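PDB 7JMA: nitrogenase iron-molybdenum cofactor biosynthesis protein NifB from Methanothermobacter thermautotrophicus, which probably carries out the radical SAM-dependent carbide insertion that couples two [4Fe-4S] clusters into an [8Fe-9S-C] precursor of the nitrogenase iron-molybdenum cofactor. Local coordinates for residues K152-K160 with A169-Q177. Numbering follows the deposited sequence.
Sequences KIYSFVVYK and AFEVLSRNQ
Tyr-154 packs its ring against Leu-173 and Phe-170 of helix 169-177. From CB the ring leaves with CG anti to the carbonyl carbon (chi1 -59°), which carries it along the helix flank. CD1 then meets Phe-170 CD1 at 3.7 Å, and CE1 sits almost as near the same atom; both lie at the edge of the phenylalanine ring, close to its plane. Across the tyrosine's own face, CD2, CE2 and CZ run beneath one methyl, Leu-173 CD2, which stands 3.5 Å from the ring centroid in a CH-pi contact. Ile-153 CG2 covers the opposite face. At the tip, OH is hydrogen-bonded to Asn-143 ND2. The tyrosine side chain also touches Cys-42, which binds a [4Fe-4S] cluster in another structure of this protein; the cluster is absent from this apo model. Cutting Tyr-154 back to an alanine is likely to open a gap beside Leu-173 CD2, take from Phe-170 the ring at its edge and leave Asn-143 ND2 without the phenol oxygen.

Residues 154-159 form the middle strand of a small antiparallel sheet, between strands 40-42 and 162-165; the latter leads directly into helix 166-186, which packs against the hairpin that precedes it, within the radical SAM domain. The strand and helix segments run 56° apart, their axes approaching to 7.7 Å. Little separates them at Val-157, whose CB is 4.0 Å from Ala-169 CB.

Farther along, Tyr-159 extends toward the helix with CG anti to the backbone N (chi1 -177°) and lays one face over Asn-176, ND2 being 3.2 Å from CZ and the amide steeply inclined to the ring. That ND2 is hydrogen-bonded to Leu-121 O, Asn-176 OD1 takes an in-plane bond of 2.9 Å from Arg-175 NH2, and Tyr-159 OH is hydrogen-bonded to Asp-125 OD2.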
loop_
_atom_site.group_PDB
_atom_site.type_symbol
_atom_site.label_atom_id
_atom_site.label_comp_id
_atom_site.label_asym_id
_atom_site.label_seq_id
_atom_site.Cartn_x
_atom_site.Cartn_y
_atom_site.Cartn_z
ATOM N N LYS A 152 9.489 10.928 -11.642
ATOM C CA LYS A 152 10.402 9.951 -12.223
ATOM C C LYS A 152 10.061 8.520 -11.827
ATOM O O LYS A 152 10.675 7.580 -12.342
ATOM C CB LYS A 152 11.844 10.286 -11.817
ATOM C CG LYS A 152 12.283 11.688 -12.238
ATOM C CD LYS A 152 13.714 11.987 -11.820
ATOM N N ILE A 153 9.090 8.340 -10.936
ATOM C CA ILE A 153 8.705 7.029 -10.448
ATOM C C ILE A 153 7.415 6.520 -11.089
ATOM O O ILE A 153 7.263 5.307 -11.272
ATOM C CB ILE A 153 8.574 7.087 -8.904
ATOM C CG1 ILE A 153 9.935 7.385 -8.265
ATOM C CG2 ILE A 153 7.979 5.801 -8.337
ATOM C CD1 ILE A 153 9.864 7.723 -6.763
ATOM N N TYR A 154 6.482 7.402 -11.441
ATOM C CA TYR A 154 5.191 6.996 -11.971
ATOM C C TYR A 154 5.053 7.503 -13.396
ATOM O O TYR A 154 5.335 8.673 -13.674
ATOM C CB TYR A 154 4.053 7.525 -11.111
ATOM C CG TYR A 154 4.152 7.037 -9.693
ATOM C CD1 TYR A 154 4.781 7.804 -8.732
ATOM C CD2 TYR A 154 3.648 5.788 -9.319
ATOM C CE1 TYR A 154 4.895 7.373 -7.425
ATOM C CE2 TYR A 154 3.753 5.342 -7.994
ATOM C CZ TYR A 154 4.387 6.143 -7.059
ATOM O OH TYR A 154 4.518 5.731 -5.747
ATOM N N SER A 155 4.610 6.627 -14.287
ATOM C CA SER A 155 4.452 7.075 -15.667
ATOM C C SER A 155 3.045 7.595 -15.937
ATOM O O SER A 155 2.888 8.613 -16.619
ATOM C CB SER A 155 4.824 5.959 -16.646
ATOM O OG SER A 155 4.041 4.810 -16.425
ATOM N N PHE A 156 2.014 6.941 -15.404
ATOM C CA PHE A 156 0.669 7.487 -15.529
ATOM C C PHE A 156 -0.210 6.967 -14.398
ATOM O O PHE A 156 0.122 6.009 -13.691
ATOM C CB PHE A 156 0.052 7.180 -16.912
ATOM C CG PHE A 156 -0.222 5.718 -17.172
ATOM C CD1 PHE A 156 0.698 4.946 -17.862
ATOM C CD2 PHE A 156 -1.418 5.124 -16.750
ATOM C CE1 PHE A 156 0.447 3.606 -18.139
ATOM C CE2 PHE A 156 -1.664 3.782 -17.007
ATOM C CZ PHE A 156 -0.725 3.028 -17.710
ATOM N N VAL A 157 -1.356 7.619 -14.257
ATOM C CA VAL A 157 -2.333 7.335 -13.222
ATOM C C VAL A 157 -3.710 7.445 -13.851
ATOM O O VAL A 157 -3.949 8.325 -14.684
ATOM C CB VAL A 157 -2.144 8.316 -12.045
ATOM C CG1 VAL A 157 -3.410 8.514 -11.275
ATOM C CG2 VAL A 157 -0.978 7.842 -11.163
ATOM N N VAL A 158 -4.600 6.517 -13.508
ATOM C CA VAL A 158 -5.964 6.521 -14.021
ATOM C C VAL A 158 -6.873 6.811 -12.843
ATOM O O VAL A 158 -6.940 6.022 -11.898
ATOM C CB VAL A 158 -6.337 5.185 -14.679
ATOM C CG1 VAL A 158 -7.749 5.273 -15.274
ATOM C CG2 VAL A 158 -5.306 4.859 -15.757
ATOM N N TYR A 159 -7.563 7.948 -12.894
ATOM C CA TYR A 159 -8.378 8.390 -11.764
ATOM C C TYR A 159 -9.647 9.015 -12.312
ATOM O O TYR A 159 -9.578 9.932 -13.135
ATOM C CB TYR A 159 -7.601 9.382 -10.890
ATOM C CG TYR A 159 -8.371 9.823 -9.658
ATOM C CD1 TYR A 159 -8.643 11.166 -9.431
ATOM C CD2 TYR A 159 -8.826 8.899 -8.739
ATOM C CE1 TYR A 159 -9.357 11.577 -8.309
ATOM C CE2 TYR A 159 -9.534 9.296 -7.604
ATOM C CZ TYR A 159 -9.804 10.642 -7.407
ATOM O OH TYR A 159 -10.519 11.042 -6.295
ATOM N N LYS A 160 -10.795 8.497 -11.877
ATOM C CA LYS A 160 -12.093 8.924 -12.386
ATOM C C LYS A 160 -12.086 8.929 -13.916
ATOM O O LYS A 160 -12.516 9.883 -14.564
ATOM C CB LYS A 160 -12.475 10.283 -11.802
ATOM C CG LYS A 160 -12.318 10.285 -10.288
ATOM C CD LYS A 160 -13.410 11.073 -9.607
ATOM C CE LYS A 160 -13.470 10.798 -8.103
ATOM N NZ LYS A 160 -14.156 11.939 -7.429
ATOM N N ALA A 169 0.444 13.248 -12.977
ATOM C CA ALA A 169 0.086 11.934 -12.444
ATOM C C ALA A 169 0.551 11.782 -10.994
ATOM O O ALA A 169 -0.229 11.391 -10.117
ATOM C CB ALA A 169 0.672 10.825 -13.324
ATOM N N PHE A 170 1.823 12.080 -10.720
ATOM C CA PHE A 170 2.304 11.954 -9.348
ATOM C C PHE A 170 1.577 12.907 -8.406
ATOM O O PHE A 170 1.296 12.560 -7.247
ATOM C CB PHE A 170 3.806 12.208 -9.255
ATOM C CG PHE A 170 4.278 12.270 -7.835
ATOM C CD1 PHE A 170 4.402 11.106 -7.093
ATOM C CD2 PHE A 170 4.512 13.493 -7.215
ATOM C CE1 PHE A 170 4.808 11.155 -5.755
ATOM C CE2 PHE A 170 4.912 13.544 -5.890
ATOM C CZ PHE A 170 5.058 12.372 -5.162
ATOM N N GLU A 171 1.313 14.135 -8.853
ATOM C CA GLU A 171 0.677 15.095 -7.959
ATOM C C GLU A 171 -0.712 14.622 -7.544
ATOM O O GLU A 171 -1.116 14.790 -6.386
ATOM C CB GLU A 171 0.623 16.466 -8.627
ATOM C CG GLU A 171 1.999 17.116 -8.722
ATOM C CD GLU A 171 2.003 18.395 -9.531
ATOM O OE1 GLU A 171 1.074 18.600 -10.346
ATOM O OE2 GLU A 171 2.943 19.199 -9.343
ATOM N N VAL A 172 -1.444 14.007 -8.474
ATOM C CA VAL A 172 -2.753 13.442 -8.163
ATOM C C VAL A 172 -2.612 12.256 -7.212
ATOM O O VAL A 172 -3.311 12.172 -6.189
ATOM C CB VAL A 172 -3.473 13.037 -9.466
ATOM C CG1 VAL A 172 -4.749 12.242 -9.155
ATOM C CG2 VAL A 172 -3.785 14.261 -10.313
ATOM N N LEU A 173 -1.700 11.325 -7.525
ATOM C CA LEU A 173 -1.478 10.176 -6.648
ATOM C C LEU A 173 -1.052 10.639 -5.260
ATOM O O LEU A 173 -1.583 10.174 -4.242
ATOM C CB LEU A 173 -0.425 9.248 -7.238
ATOM C CG LEU A 173 0.003 8.092 -6.336
ATOM C CD1 LEU A 173 -1.186 7.180 -5.948
ATOM C CD2 LEU A 173 1.112 7.287 -6.976
ATOM N N SER A 174 -0.103 11.576 -5.203
ATOM C CA SER A 174 0.445 11.977 -3.912
ATOM C C SER A 174 -0.613 12.653 -3.057
ATOM O O SER A 174 -0.737 12.354 -1.858
ATOM C CB SER A 174 1.641 12.913 -4.106
ATOM O OG SER A 174 2.090 13.394 -2.825
ATOM N N ARG A 175 -1.370 13.590 -3.640
ATOM C CA ARG A 175 -2.416 14.253 -2.863
ATOM C C ARG A 175 -3.418 13.243 -2.317
ATOM O O ARG A 175 -3.789 13.288 -1.131
ATOM C CB ARG A 175 -3.140 15.296 -3.706
ATOM C CG ARG A 175 -3.903 16.277 -2.836
ATOM C CD ARG A 175 -5.113 16.875 -3.516
ATOM N NE ARG A 175 -5.925 15.851 -4.167
ATOM C CZ ARG A 175 -6.713 16.083 -5.212
ATOM N NH1 ARG A 175 -6.799 17.310 -5.716
ATOM N NH2 ARG A 175 -7.417 15.092 -5.751
ATOM N N ASN A 176 -3.847 12.302 -3.167
ATOM C CA ASN A 176 -4.851 11.334 -2.751
ATOM C C ASN A 176 -4.311 10.379 -1.692
ATOM O O ASN A 176 -5.001 10.082 -0.702
ATOM C CB ASN A 176 -5.353 10.557 -3.974
ATOM C CG ASN A 176 -6.373 11.347 -4.787
ATOM O OD1 ASN A 176 -6.531 12.551 -4.600
ATOM N ND2 ASN A 176 -7.074 10.667 -5.692
ATOM N N GLN A 177 -3.083 9.886 -1.868
ATOM C CA GLN A 177 -2.598 8.871 -0.941
ATOM C C GLN A 177 -2.288 9.490 0.421
ATOM O O GLN A 177 -2.555 8.873 1.460
ATOM C CB GLN A 177 -1.389 8.127 -1.533
ATOM C CG GLN A 177 -0.105 8.915 -1.638
ATOM C CD GLN A 177 1.008 8.118 -2.310
ATOM O OE1 GLN A 177 0.840 6.933 -2.668
ATOM N NE2 GLN A 177 2.145 8.747 -2.470
#